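Local coordinates for protein lovastatin nonaketide synthase, polyketide synthase component (PDB 7CPX) that builds the dihydromonacolin L nonaketide of lovastatin biosynthesis from malonyl-CoA as a homodimeric, multidomain iterative polyketide synthase working together with its partner lovC, at residues V269-G274 and I444-M449; A298-A303 and N440-I445. The protein carries 2 engineered substitutions. All blocks are in the same frame, centred on the assembly; numbering follows the deposited sequence.

Interaction 1: residues V269-G274 and I444-M449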
loop_
_atom_site.group_PDB
_atom_site.type_symbol
_atom_site.label_atom_id
_atom_site.label_comp_id
_atom_site.label_asym_id
_atom_site.label_seq_id
_atom_site.Cartn_x
_atom_site.Cartn_y
_atom_site.Cartn_z
ATOM N N VAL A 269 -30.294 -4.860 -48.434
ATOM C CA VAL A 269 -30.758 -3.507 -48.707
ATOM C C VAL A 269 -31.364 -2.955 -47.427
ATOM O O VAL A 269 -32.418 -3.418 -46.979
ATOM C CB VAL A 269 -31.777 -3.477 -49.853
ATOM C CG1 VAL A 269 -32.614 -2.214 -49.784
ATOM C CG2 VAL A 269 -31.074 -3.570 -51.191
ATOM N N ILE A 270 -30.712 -1.952 -46.845
ATOM C CA ILE A 270 -31.280 -1.192 -45.738
ATOM C C ILE A 270 -32.242 -0.182 -46.360
ATOM O O ILE A 270 -31.833 0.878 -46.840
ATOM C CB ILE A 270 -30.201 -0.510 -44.897
ATOM C CG1 ILE A 270 -29.214 -1.552 -44.370
ATOM C CG2 ILE A 270 -30.830 0.244 -43.742
ATOM C CD1 ILE A 270 -28.073 -0.968 -43.578
ATOM N N ARG A 271 -33.528 -0.532 -46.376
ATOM C CA ARG A 271 -34.529 0.332 -46.988
ATOM C C ARG A 271 -34.720 1.609 -46.184
ATOM O O ARG A 271 -34.844 2.698 -46.755
ATOM C CB ARG A 271 -35.847 -0.428 -47.115
ATOM C CG ARG A 271 -37.000 0.389 -47.656
ATOM C CD ARG A 271 -38.156 -0.514 -48.041
ATOM N NE ARG A 271 -39.281 0.227 -48.598
ATOM C CZ ARG A 271 -40.267 -0.322 -49.294
ATOM N NH1 ARG A 271 -40.282 -1.616 -49.569
ATOM N NH2 ARG A 271 -41.259 0.447 -49.731
ATOM N N GLU A 272 -34.745 1.498 -44.860
ATOM C CA GLU A 272 -34.946 2.653 -44.001
ATOM C C GLU A 272 -34.397 2.334 -42.621
ATOM O O GLU A 272 -34.413 1.181 -42.183
ATOM C CB GLU A 272 -36.428 3.032 -43.915
ATOM C CG GLU A 272 -36.708 4.309 -43.144
ATOM C CD GLU A 272 -36.133 5.537 -43.818
ATOM O OE1 GLU A 272 -35.696 5.429 -44.983
ATOM O OE2 GLU A 272 -36.114 6.612 -43.182
ATOM N N THR A 273 -33.914 3.371 -41.941
ATOM C CA THR A 273 -33.347 3.227 -40.601
ATOM C C THR A 273 -33.759 4.450 -39.789
ATOM O O THR A 273 -33.104 5.493 -39.848
ATOM C CB THR A 273 -31.832 3.083 -40.649
ATOM O OG1 THR A 273 -31.479 2.045 -41.572
ATOM C CG2 THR A 273 -31.291 2.733 -39.274
ATOM N N GLY A 274 -34.842 4.314 -39.033
ATOM C CA GLY A 274 -35.286 5.373 -38.156
ATOM C C GLY A 274 -34.665 5.257 -36.777
ATOM O O GLY A 274 -34.304 4.174 -36.325
ATOM N N ILE A 444 -35.081 -1.248 -41.248
ATOM C CA ILE A 444 -35.825 -2.154 -42.109
ATOM C C ILE A 444 -34.868 -2.634 -43.188
ATOM O O ILE A 444 -34.273 -1.823 -43.905
ATOM C CB ILE A 444 -37.058 -1.466 -42.716
ATOM C CG1 ILE A 444 -37.972 -0.951 -41.603
ATOM C CG2 ILE A 444 -37.809 -2.432 -43.612
ATOM C CD1 ILE A 444 -39.167 -0.165 -42.099
ATOM N N ILE A 445 -34.707 -3.948 -43.299
ATOM C CA ILE A 445 -33.750 -4.542 -44.219
ATOM C C ILE A 445 -34.493 -5.510 -45.125
ATOM O O ILE A 445 -35.553 -6.032 -44.771
ATOM C CB ILE A 445 -32.609 -5.251 -43.461
ATOM C CG1 ILE A 445 -32.028 -4.307 -42.406
ATOM C CG2 ILE A 445 -31.524 -5.700 -44.426
ATOM C CD1 ILE A 445 -30.891 -4.889 -41.617
ATOM N N GLU A 446 -33.936 -5.732 -46.310
ATOM C CA GLU A 446 -34.568 -6.585 -47.300
ATOM C C GLU A 446 -33.487 -7.288 -48.105
ATOM O O GLU A 446 -32.325 -6.877 -48.114
ATOM C CB GLU A 446 -35.483 -5.779 -48.230
ATOM C CG GLU A 446 -36.586 -5.019 -47.516
ATOM C CD GLU A 446 -37.454 -4.224 -48.469
ATOM O OE1 GLU A 446 -37.090 -4.123 -49.660
ATOM O OE2 GLU A 446 -38.500 -3.702 -48.032
ATOM N N GLU A 447 -33.881 -8.368 -48.769
ATOM C CA GLU A 447 -32.984 -9.017 -49.710
ATOM C C GLU A 447 -32.899 -8.190 -50.984
ATOM O O GLU A 447 -33.890 -7.608 -51.431
ATOM C CB GLU A 447 -33.470 -10.428 -50.034
ATOM C CG GLU A 447 -34.748 -10.477 -50.862
ATOM C CD GLU A 447 -35.132 -11.887 -51.254
ATOM O OE1 GLU A 447 -34.221 -12.723 -51.429
ATOM O OE2 GLU A 447 -36.343 -12.160 -51.392
ATOM N N TYR A 448 -31.708 -8.131 -51.570
ATOM C CA TYR A 448 -31.568 -7.494 -52.871
ATOM C C TYR A 448 -32.093 -8.441 -53.942
ATOM O O TYR A 448 -31.588 -9.557 -54.100
ATOM C CB TYR A 448 -30.115 -7.118 -53.141
ATOM C CG TYR A 448 -29.911 -6.561 -54.528
ATOM C CD1 TYR A 448 -30.642 -5.468 -54.969
ATOM C CD2 TYR A 448 -28.998 -7.131 -55.399
ATOM C CE1 TYR A 448 -30.469 -4.958 -56.236
ATOM C CE2 TYR A 448 -28.816 -6.628 -56.671
ATOM C CZ TYR A 448 -29.554 -5.541 -57.084
ATOM O OH TYR A 448 -29.378 -5.035 -58.351
ATOM N N MET A 449 -33.112 -7.992 -54.675
ATOM C CA MET A 449 -33.831 -8.874 -55.587
ATOM C C MET A 449 -32.981 -9.318 -56.769
ATOM O O MET A 449 -33.311 -10.324 -57.407
ATOM C CB MET A 449 -35.092 -8.168 -56.086
ATOM C CG MET A 449 -36.074 -7.824 -54.978
ATOM S SD MET A 449 -37.253 -9.146 -54.648
ATOM C CE MET A 449 -38.344 -8.971 -56.057
#
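A classic beta bulge interrupts the antiparallel pairing of two neighbouring strands in the thiolase-type sheet of the ketosynthase domain: Arg271 and Glu272 of 269-274 together face Ile444. Val269 and Glu446 form a hydrogen-bonded pair, with Val269 N to Glu446 O at 2.9 Å and Glu446 N to Val269 O at 2.8 Å. Ile270 and Ile445 follow as a non-hydrogen-bonded pair on the sheet face packed against helix 369-386, where both touch Leu377. At the bulge Ile444 N donates to Glu272 O at 2.7 Å, while Ile444 O accepts two weak bonds, from Arg271 N at 2.9 Å and from Glu272 N at 3.5 Å. A chi1 of 176° and a chain extended from CG to NE carry the Arg271 guanidinium across to Glu446. Its NH1 meets the syn lone pair of Glu446 OE2 at 3.1 Å, near the guanidinium plane, although the two planar groups stand 78° apart. Arg271 NH2 hydrogen-bonds Ala303 O, and Tyr6 forms a cation-pi pair with Arg271. Glu446 OE2 is shared by Arg271 and Arg428 in two salt bridges, and Gln3 NE2 holds OE1; together they probably favour the ionised form of this buried carboxylate and fix its rotation.

Interaction 2: residues A298-A303 and N440-I445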
loop_
_atom_site.group_PDB
_atom_site.type_symbol
_atom_site.label_atom_id
_atom_site.label_comp_id
_atom_site.label_asym_id
_atom_site.label_seq_id
_atom_site.Cartn_x
_atom_site.Cartn_y
_atom_site.Cartn_z
ATOM N N ALA A 298 -42.970 4.916 -37.687
ATOM C CA ALA A 298 -42.381 6.008 -38.451
ATOM C C ALA A 298 -41.362 5.489 -39.454
ATOM O O ALA A 298 -41.283 5.992 -40.579
ATOM C CB ALA A 298 -41.733 7.017 -37.506
ATOM N N THR A 299 -40.565 4.495 -39.061
ATOM C CA THR A 299 -39.583 3.935 -39.980
ATOM C C THR A 299 -40.265 3.283 -41.173
ATOM O O THR A 299 -39.831 3.454 -42.318
ATOM C CB THR A 299 -38.702 2.922 -39.249
ATOM O OG1 THR A 299 -38.191 3.509 -38.046
ATOM C CG2 THR A 299 -37.541 2.493 -40.127
ATOM N N TYR A 300 -41.339 2.531 -40.926
ATOM C CA TYR A 300 -42.055 1.905 -42.030
ATOM C C TYR A 300 -42.725 2.947 -42.915
ATOM O O TYR A 300 -42.752 2.802 -44.144
ATOM C CB TYR A 300 -43.079 0.905 -41.496
ATOM C CG TYR A 300 -42.494 -0.463 -41.239
ATOM C CD1 TYR A 300 -41.842 -0.748 -40.051
ATOM C CD2 TYR A 300 -42.585 -1.468 -42.190
ATOM C CE1 TYR A 300 -41.302 -1.992 -39.814
ATOM C CE2 TYR A 300 -42.048 -2.716 -41.960
ATOM C CZ TYR A 300 -41.407 -2.971 -40.770
ATOM O OH TYR A 300 -40.868 -4.213 -40.530
ATOM N N ALA A 301 -43.273 4.006 -42.315
ATOM C CA ALA A 301 -43.872 5.072 -43.110
ATOM C C ALA A 301 -42.831 5.754 -43.986
ATOM O O ALA A 301 -43.086 6.039 -45.162
ATOM C CB ALA A 301 -44.551 6.090 -42.195
ATOM N N GLN A 302 -41.649 6.022 -43.430
ATOM C CA GLN A 302 -40.580 6.634 -44.212
ATOM C C GLN A 302 -40.150 5.720 -45.350
ATOM O O GLN A 302 -39.832 6.188 -46.450
ATOM C CB GLN A 302 -39.394 6.959 -43.306
ATOM C CG GLN A 302 -39.686 8.039 -42.278
ATOM C CD GLN A 302 -38.663 8.090 -41.155
ATOM O OE1 GLN A 302 -38.948 8.602 -40.072
ATOM N NE2 GLN A 302 -37.467 7.567 -41.405
ATOM N N ALA A 303 -40.137 4.410 -45.103
ATOM C CA ALA A 303 -39.804 3.442 -46.138
ATOM C C ALA A 303 -40.897 3.310 -47.188
ATOM O O ALA A 303 -40.682 2.625 -48.193
ATOM C CB ALA A 303 -39.541 2.074 -45.509
ATOM N N ASN A 440 -33.579 4.435 -29.160
ATOM C CA ASN A 440 -34.004 3.266 -29.915
ATOM C C ASN A 440 -33.714 3.498 -31.389
ATOM O O ASN A 440 -34.108 4.527 -31.950
ATOM C CB ASN A 440 -35.490 2.992 -29.706
ATOM C CG ASN A 440 -35.893 3.043 -28.254
ATOM O OD1 ASN A 440 -35.160 2.589 -27.375
ATOM N ND2 ASN A 440 -37.063 3.607 -27.990
ATOM N N ALA A 441 -33.033 2.545 -32.010
ATOM C CA ALA A 441 -32.764 2.565 -33.438
ATOM C C ALA A 441 -33.464 1.380 -34.082
ATOM O O ALA A 441 -33.343 0.244 -33.606
ATOM C CB ALA A 441 -31.262 2.513 -33.715
ATOM N N HIS A 442 -34.205 1.649 -35.151
ATOM C CA HIS A 442 -34.917 0.620 -35.890
ATOM C C HIS A 442 -34.514 0.694 -37.352
ATOM O O HIS A 442 -34.488 1.780 -37.939
ATOM C CB HIS A 442 -36.431 0.776 -35.750
ATOM C CG HIS A 442 -37.214 -0.228 -36.536
ATOM N ND1 HIS A 442 -37.855 0.088 -37.714
ATOM C CD2 HIS A 442 -37.454 -1.542 -36.319
ATOM C CE1 HIS A 442 -38.460 -0.986 -38.186
ATOM N NE2 HIS A 442 -38.232 -1.989 -37.359
ATOM N N ALA A 443 -34.202 -0.458 -37.928
ATOM C CA ALA A 443 -33.797 -0.569 -39.320
ATOM C C ALA A 443 -34.681 -1.581 -40.028
ATOM O O ALA A 443 -34.994 -2.639 -39.478
ATOM C CB ALA A 443 -32.334 -0.990 -39.438
ATOM N N ILE A 444 -35.081 -1.248 -41.248
ATOM C CA ILE A 444 -35.825 -2.154 -42.109
ATOM C C ILE A 444 -34.868 -2.634 -43.188
ATOM O O ILE A 444 -34.273 -1.823 -43.905
ATOM C CB ILE A 444 -37.058 -1.466 -42.716
ATOM C CG1 ILE A 444 -37.972 -0.951 -41.603
ATOM C CG2 ILE A 444 -37.809 -2.432 -43.612
ATOM C CD1 ILE A 444 -39.167 -0.165 -42.099
ATOM N N ILE A 445 -34.707 -3.948 -43.299
ATOM C CA ILE A 445 -33.750 -4.542 -44.219
ATOM C C ILE A 445 -34.493 -5.510 -45.125
ATOM O O ILE A 445 -35.553 -6.032 -44.771
ATOM C CB ILE A 445 -32.609 -5.251 -43.461
ATOM C CG1 ILE A 445 -32.028 -4.307 -42.406
ATOM C CG2 ILE A 445 -31.524 -5.700 -44.426
ATOM C CD1 ILE A 445 -30.891 -4.889 -41.617
#
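Helix 298-302 runs obliquely along strand 440-445, their axes 8.8 Å apart at the closest approach and their directions differing by 38°. The alpha carbons of Thr299 and His442 are 7.0 Å apart, and the gap is filled by side chains. Ile444 extends its terminal methyl over the middle of the Tyr300 ring, a CH-pi contact with CD1 3.4 Å from the ring centroid and close to the ring normal. CG1 beside the backbone N (chi1 -58°) and an extended chi2 carry that methyl out to the helix. Ile444 CD1 also lies 3.7 Å from Thr299 CG2 and 4.1 Å from Ala303 CB. His442 turns its imidazole edge to the helix: Thr299 CB sits in the ring plane, 3.3 Å from His442 ND1. The His442 and Tyr300 rings meet rim to rim, His442 CE1 to Tyr300 CE1 at 3.4 Å, with planes 32° apart and neither over the other's face. Beyond the contact, Leu295 O is bonded to Thr299 OG1. The helix therefore meets the strand through apolar and aromatic packing, and the polar ends of both rings reach Ser430 OG of strand 428-435, the hydrogen bond with Tyr300 OH being the clear one and that with His442 NE2 weak.

Interactions 1 and 2 share strand 439-446, and their centres lie about 9 Å apart. Ile444 serves both: its backbone receives the bulge of 269-274, while its side chain meets helix 289-302. The helix also touches the bulged strand directly. Arg271 NH2 lies 2.7 Å from Ala303 O, a probable hydrogen bond. Glu272 OE2 and Gln302 NE2 are modelled implausibly close at 2.4 Å, so a hydrogen bond is likely but its length doubtful. Both residues of the bulge thus also reach toward 298-303. Strand 268-277 and helix 289-302 are consecutive in the chain. Interaction 1 lies away from the annotated sites, whereas in interaction 2 the His442 side chain is about 10 Å from that of His320, a predicted ketosynthase active-site residue.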